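Local coordinates for protein glycoside hydrolase (Streptococcus pneumoniae serotype 4, PDB 6ORH) that probably hydrolyses alpha-L-fucosidic linkages, as a family 29 glycoside hydrolase, to release fucose from host-derived carbohydrate antigens, at residues F394-E399 against Q405-G410; K374-I379 against Q427-V432. The protein carries 2 engineered substitutions. All blocks are in the same frame, centred on the assembly; numbering follows the deposited sequence.

Interaction 1 of 2, residues F394-E399 against Q405-G410; sequences FHVQVE and QEFGSG
With CG of Phe394 turned between its backbone N and carbonyl carbon (chi1 72°), the ring folds back over the neighbouring strand and lays one face on Gly410, whose N sits 4.0 Å above the ring plane toward the rim; CE1 of Phe394 comes 3.7 Å from CA of Gly410. Phe407 places CG opposite its backbone N (chi1 -179°), a turn that lays its side chain alongside that of Val396, and CG1 of Val396 packs 3.8 Å from CB of Phe407. Both side chains touch Ile379 of the facing sheet. Residues 394-399 and 405-410 are the arms of an antiparallel beta hairpin at one margin of the F5/8 type C-like beta sandwich, and a classic beta bulge interrupts their register. At the bulge, O of Val396 accepts a hydrogen bond from N of Phe407 (2.9 Å) and a weak one from N of Gly408 (3.4 Å). Regular pairing flanks it: Val398 and Gln405 exchange two backbone bonds, as do Phe394 and Gly410. On the face opposite Phe394 and Val396, CB of His395 meets CB of Ser409 at 3.8 Å. The side chains of Gln397 and Glu406 diverge, and CB of Gln397 rests 3.3 Å from O of Gln405. Gln405 touches a bound N-acetylglucosamine, whereas OE2 of Glu406 is held by Arg216 and N of Gln215, both of the second subunit.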
loop_
_atom_site.group_PDB
_atom_site.type_symbol
_atom_site.label_atom_id
_atom_site.label_comp_id
_atom_site.label_asym_id
_atom_site.label_seq_id
_atom_site.Cartn_x
_atom_site.Cartn_y
_atom_site.Cartn_z
ATOM N N PHE A 394 -2.265 3.263 -14.209
ATOM C CA PHE A 394 -3.424 4.083 -14.566
ATOM C C PHE A 394 -3.651 5.111 -13.459
ATOM O O PHE A 394 -3.175 4.956 -12.327
ATOM C CB PHE A 394 -4.660 3.196 -14.808
ATOM C CG PHE A 394 -5.205 2.617 -13.524
ATOM C CD1 PHE A 394 -4.615 1.478 -12.977
ATOM C CD2 PHE A 394 -6.186 3.277 -12.788
ATOM C CE1 PHE A 394 -5.014 1.008 -11.731
ATOM C CE2 PHE A 394 -6.583 2.811 -11.542
ATOM C CZ PHE A 394 -6.024 1.644 -11.030
ATOM N N HIS A 395 -4.421 6.172 -13.756
ATOM C CA HIS A 395 -4.865 7.054 -12.693
ATOM C C HIS A 395 -6.290 7.516 -12.999
ATOM O O HIS A 395 -6.789 7.333 -14.107
ATOM C CB HIS A 395 -3.875 8.211 -12.430
ATOM C CG HIS A 395 -3.667 9.141 -13.580
ATOM N ND1 HIS A 395 -2.745 8.872 -14.577
ATOM C CD2 HIS A 395 -4.231 10.340 -13.886
ATOM C CE1 HIS A 395 -2.764 9.857 -15.464
ATOM N NE2 HIS A 395 -3.665 10.763 -15.057
ATOM N N VAL A 396 -6.931 8.090 -11.990
ATOM C CA VAL A 396 -8.320 8.507 -12.088
ATOM C C VAL A 396 -8.392 9.952 -11.606
ATOM O O VAL A 396 -7.779 10.323 -10.607
ATOM C CB VAL A 396 -9.185 7.604 -11.189
ATOM C CG1 VAL A 396 -10.646 8.049 -11.217
ATOM C CG2 VAL A 396 -9.113 6.165 -11.671
ATOM N N GLN A 397 -9.170 10.777 -12.322
ATOM C CA GLN A 397 -9.361 12.148 -11.880
ATOM C C GLN A 397 -10.849 12.474 -11.882
ATOM O O GLN A 397 -11.634 11.812 -12.558
ATOM C CB GLN A 397 -8.675 13.156 -12.807
ATOM C CG GLN A 397 -7.309 12.729 -13.305
ATOM C CD GLN A 397 -6.840 13.773 -14.279
ATOM O OE1 GLN A 397 -7.544 14.111 -15.228
ATOM N NE2 GLN A 397 -5.673 14.329 -14.006
ATOM N N VAL A 398 -11.213 13.503 -11.115
ATOM C CA VAL A 398 -12.593 13.964 -11.054
ATOM C C VAL A 398 -12.594 15.484 -11.198
ATOM O O VAL A 398 -11.676 16.141 -10.720
ATOM C CB VAL A 398 -13.291 13.497 -9.767
ATOM C CG1 VAL A 398 -13.493 11.979 -9.776
ATOM C CG2 VAL A 398 -12.535 13.914 -8.515
ATOM N N GLU A 399 -13.589 16.015 -11.912
ATOM C CA GLU A 399 -13.651 17.464 -12.080
ATOM C C GLU A 399 -14.406 18.083 -10.904
ATOM O O GLU A 399 -15.542 17.702 -10.630
ATOM C CB GLU A 399 -14.306 17.818 -13.411
ATOM C CG GLU A 399 -14.160 19.309 -13.740
ATOM C CD GLU A 399 -14.759 19.695 -15.087
ATOM O OE1 GLU A 399 -15.798 19.121 -15.449
ATOM O OE2 GLU A 399 -14.154 20.542 -15.788
ATOM N N GLN A 405 -9.019 17.144 -10.632
ATOM C CA GLN A 405 -8.271 16.875 -9.411
ATOM C C GLN A 405 -8.066 15.368 -9.297
ATOM O O GLN A 405 -8.828 14.586 -9.843
ATOM C CB GLN A 405 -9.004 17.437 -8.191
ATOM C CG GLN A 405 -8.920 18.959 -8.085
ATOM C CD GLN A 405 -9.712 19.515 -6.924
ATOM O OE1 GLN A 405 -9.687 20.719 -6.653
ATOM N NE2 GLN A 405 -10.445 18.648 -6.238
ATOM N N GLU A 406 -7.044 14.956 -8.548
ATOM C CA GLU A 406 -6.773 13.523 -8.521
ATOM C C GLU A 406 -7.778 12.824 -7.623
ATOM O O GLU A 406 -8.234 13.368 -6.599
ATOM C CB GLU A 406 -5.331 13.221 -8.119
ATOM C CG GLU A 406 -4.951 13.907 -6.841
ATOM C CD GLU A 406 -3.572 13.523 -6.356
ATOM O OE1 GLU A 406 -2.561 13.846 -7.065
ATOM O OE2 GLU A 406 -3.523 12.948 -5.281
ATOM N N PHE A 407 -8.159 11.619 -8.067
ATOM C CA PHE A 407 -8.950 10.728 -7.233
ATOM C C PHE A 407 -8.042 9.646 -6.659
ATOM O O PHE A 407 -8.026 9.439 -5.451
ATOM C CB PHE A 407 -10.079 10.127 -8.067
ATOM C CG PHE A 407 -10.979 9.204 -7.274
ATOM C CD1 PHE A 407 -12.039 9.710 -6.544
ATOM C CD2 PHE A 407 -10.753 7.835 -7.266
ATOM C CE1 PHE A 407 -12.877 8.852 -5.837
ATOM C CE2 PHE A 407 -11.572 6.980 -6.538
ATOM C CZ PHE A 407 -12.624 7.493 -5.815
ATOM N N GLY A 408 -7.256 9.012 -7.525
ATOM C CA GLY A 408 -6.296 8.019 -7.054
ATOM C C GLY A 408 -5.496 7.463 -8.235
ATOM O O GLY A 408 -5.706 7.841 -9.391
ATOM N N SER A 409 -4.547 6.568 -7.923
ATOM C CA SER A 409 -3.758 5.961 -8.982
ATOM C C SER A 409 -3.420 4.535 -8.577
ATOM O O SER A 409 -3.530 4.156 -7.404
ATOM C CB SER A 409 -2.476 6.731 -9.267
ATOM O OG SER A 409 -1.583 6.657 -8.163
ATOM N N GLY A 410 -2.935 3.791 -9.566
ATOM C CA GLY A 410 -2.544 2.413 -9.315
ATOM C C GLY A 410 -1.609 1.885 -10.388
ATOM O O GLY A 410 -1.239 2.580 -11.350
#

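Interaction 2 of 2, residues K374-I379 against Q427-V432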
loop_
_atom_site.group_PDB
_atom_site.type_symbol
_atom_site.label_atom_id
_atom_site.label_comp_id
_atom_site.label_asym_id
_atom_site.label_seq_id
_atom_site.Cartn_x
_atom_site.Cartn_y
_atom_site.Cartn_z
ATOM N N LYS A 374 -22.998 13.047 -8.658
ATOM C CA LYS A 374 -23.246 11.940 -7.743
ATOM C C LYS A 374 -22.080 11.859 -6.769
ATOM O O LYS A 374 -21.011 12.389 -7.054
ATOM C CB LYS A 374 -23.379 10.614 -8.507
ATOM C CG LYS A 374 -24.363 10.650 -9.665
ATOM C CD LYS A 374 -24.800 9.285 -10.151
ATOM C CE LYS A 374 -25.776 9.390 -11.305
ATOM N NZ LYS A 374 -25.919 8.103 -12.031
ATOM N N THR A 375 -22.295 11.191 -5.626
ATOM C CA THR A 375 -21.333 11.143 -4.539
ATOM C C THR A 375 -20.802 9.717 -4.399
ATOM O O THR A 375 -21.581 8.786 -4.187
ATOM C CB THR A 375 -21.972 11.585 -3.222
ATOM O OG1 THR A 375 -22.397 12.921 -3.493
ATOM C CG2 THR A 375 -21.020 11.601 -2.051
ATOM N N PHE A 376 -19.476 9.593 -4.525
ATOM C CA PHE A 376 -18.834 8.285 -4.558
ATOM C C PHE A 376 -17.447 8.364 -3.922
ATOM O O PHE A 376 -16.895 9.450 -3.710
ATOM C CB PHE A 376 -18.799 7.758 -5.994
ATOM C CG PHE A 376 -18.097 8.697 -6.951
ATOM C CD1 PHE A 376 -16.720 8.654 -7.109
ATOM C CD2 PHE A 376 -18.823 9.622 -7.685
ATOM C CE1 PHE A 376 -16.077 9.521 -7.983
ATOM C CE2 PHE A 376 -18.183 10.495 -8.555
ATOM C CZ PHE A 376 -16.811 10.442 -8.700
ATOM N N ASP A 377 -16.879 7.192 -3.594
ATOM C CA ASP A 377 -15.537 7.117 -3.046
ATOM C C ASP A 377 -14.846 5.829 -3.492
ATOM O O ASP A 377 -13.774 5.527 -2.972
ATOM C CB ASP A 377 -15.497 7.237 -1.519
ATOM C CG ASP A 377 -16.339 6.218 -0.752
ATOM O OD1 ASP A 377 -17.089 5.430 -1.380
ATOM O OD2 ASP A 377 -16.300 6.283 0.481
ATOM N N VAL A 378 -15.465 5.096 -4.427
ATOM C CA VAL A 378 -14.846 3.885 -4.964
ATOM C C VAL A 378 -15.028 3.845 -6.473
ATOM O O VAL A 378 -16.142 3.977 -6.978
ATOM C CB VAL A 378 -15.422 2.593 -4.356
ATOM C CG1 VAL A 378 -14.628 1.381 -4.880
ATOM C CG2 VAL A 378 -15.394 2.619 -2.838
ATOM N N ILE A 379 -13.940 3.560 -7.205
ATOM C CA ILE A 379 -14.058 3.220 -8.617
ATOM C C ILE A 379 -13.658 1.749 -8.809
ATOM O O ILE A 379 -12.743 1.290 -8.145
ATOM C CB ILE A 379 -13.252 4.184 -9.523
ATOM C CG1 ILE A 379 -13.589 3.969 -11.004
ATOM C CG2 ILE A 379 -11.745 4.056 -9.240
ATOM C CD1 ILE A 379 -13.029 5.006 -11.991
ATOM N N GLN A 427 -19.632 14.917 -11.462
ATOM C CA GLN A 427 -20.391 14.458 -12.601
ATOM C C GLN A 427 -19.450 13.914 -13.675
ATOM O O GLN A 427 -19.872 13.093 -14.491
ATOM C CB GLN A 427 -21.213 15.624 -13.152
ATOM C CG GLN A 427 -22.013 15.249 -14.388
ATOM C CD GLN A 427 -23.068 16.284 -14.698
ATOM O OE1 GLN A 427 -23.539 17.003 -13.812
ATOM N NE2 GLN A 427 -23.406 16.368 -15.971
ATOM N N LYS A 428 -18.205 14.433 -13.713
ATOM C CA LYS A 428 -17.261 14.015 -14.735
ATOM C C LYS A 428 -16.025 13.374 -14.105
ATOM O O LYS A 428 -15.456 13.897 -13.148
ATOM C CB LYS A 428 -16.897 15.179 -15.656
ATOM C CG LYS A 428 -18.110 15.763 -16.383
ATOM C CD LYS A 428 -17.764 16.821 -17.391
ATOM C CE LYS A 428 -18.994 17.435 -18.030
ATOM N NZ LYS A 428 -18.605 18.353 -19.131
ATOM N N ILE A 429 -15.641 12.226 -14.675
ATOM C CA ILE A 429 -14.516 11.430 -14.192
ATOM C C ILE A 429 -13.641 11.065 -15.382
ATOM O O ILE A 429 -14.161 10.782 -16.458
ATOM C CB ILE A 429 -15.045 10.155 -13.480
ATOM C CG1 ILE A 429 -15.984 10.467 -12.303
ATOM C CG2 ILE A 429 -13.895 9.253 -13.050
ATOM C CD1 ILE A 429 -17.456 10.567 -12.711
ATOM N N ARG A 430 -12.304 11.025 -15.196
ATOM C CA ARG A 430 -11.424 10.520 -16.241
ATOM C C ARG A 430 -10.665 9.312 -15.706
ATOM O O ARG A 430 -10.177 9.343 -14.569
ATOM C CB ARG A 430 -10.392 11.559 -16.696
ATOM C CG ARG A 430 -11.003 12.629 -17.599
ATOM C CD ARG A 430 -10.172 13.891 -17.716
ATOM N NE ARG A 430 -10.858 14.755 -18.690
ATOM C CZ ARG A 430 -10.423 15.958 -19.080
ATOM N NH1 ARG A 430 -9.279 16.451 -18.625
ATOM N NH2 ARG A 430 -11.129 16.654 -19.957
ATOM N N VAL A 431 -10.642 8.260 -16.526
ATOM C CA VAL A 431 -9.777 7.109 -16.290
ATOM C C VAL A 431 -8.674 7.193 -17.338
ATOM O O VAL A 431 -8.933 7.195 -18.553
ATOM C CB VAL A 431 -10.564 5.782 -16.343
ATOM C CG1 VAL A 431 -9.636 4.563 -16.256
ATOM C CG2 VAL A 431 -11.549 5.735 -15.176
ATOM N N VAL A 432 -7.414 7.243 -16.866
ATOM C CA VAL A 432 -6.302 7.433 -17.779
ATOM C C VAL A 432 -5.369 6.235 -17.650
ATOM O O VAL A 432 -4.773 6.039 -16.588
ATOM C CB VAL A 432 -5.554 8.755 -17.531
ATOM C CG1 VAL A 432 -4.468 8.988 -18.580
ATOM C CG2 VAL A 432 -6.498 9.956 -17.491
#
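Ile429 and Val431 meet Phe376 and Ile379 across the hydrophobic interior of a beta sandwich, the fold of the F5/8 type C, galactose-binding-like domain; no hydrogen bond joins the two segments, and their nearest CA atoms, those of Ile379 and Val431, are 9.6 Å apart. The chain turns a corner at Gln427 as it passes from one sheet to the other, and NE2 of this residue is hydrogen-bonded to OD1 of Asp369. The side chain of Lys428 starts away from residues 374-379. Ile429 then points inward. Its CG1 lies beside the backbone N (chi1 -58°), which carries the ethyl branch up to the far end of the Phe376 ring: CZ of Phe376 is 3.7 Å from CG1 of Ile429 and 4.1 Å from its CD1. The two side chains approach from opposite directions, and the ring meets the branch obliquely. The other branch of Ile429, CG2, has a looser neighbour in CD1 of Ile379, at 4.5 Å. Leu370 and Leu447 also pack on Ile429, and Val398 and Val424 on the Phe376 ring. Arg430 faces the outside of the sheet, where its NE pairs with OE1 of Glu367 and its NH1 with OE1 of Glu176 of the second subunit; it also makes a cation-pi contact with Trp404. Inward again comes Val431. Ile379 reaches it with an extended side chain, CG1 opposite the backbone N (chi1 -170°) and CD1 carried on in the same direction (chi2 171°). The two side chains cross at a slant, and CD1 of Ile379 stops 3.6 Å from CG2 of Val431.

In the fold
Both contacts lie in the F5/8 type C-like beta sandwich, each centre about 28 Å from the centre of the chain and the two centres about 8 Å apart. Interaction 1 is hairpin pairing within one five-stranded sheet; interaction 2 spans the interior between that sheet and the other. Along the chain, the hairpin is nested between residues 374-379 and 427-432. Neighbouring strands 391-400 and 428-436 are probably hydrogen-bonded from His395 to Val432 and from Gln397 to Arg430. Ile379, part of interaction 2, also packs against Val396 and Phe407, which joins the inner face of the hairpin to the same hydrophobic interior. The second subunit packs on the hairpin and, at interaction 2, reaches only the outward-facing Arg430.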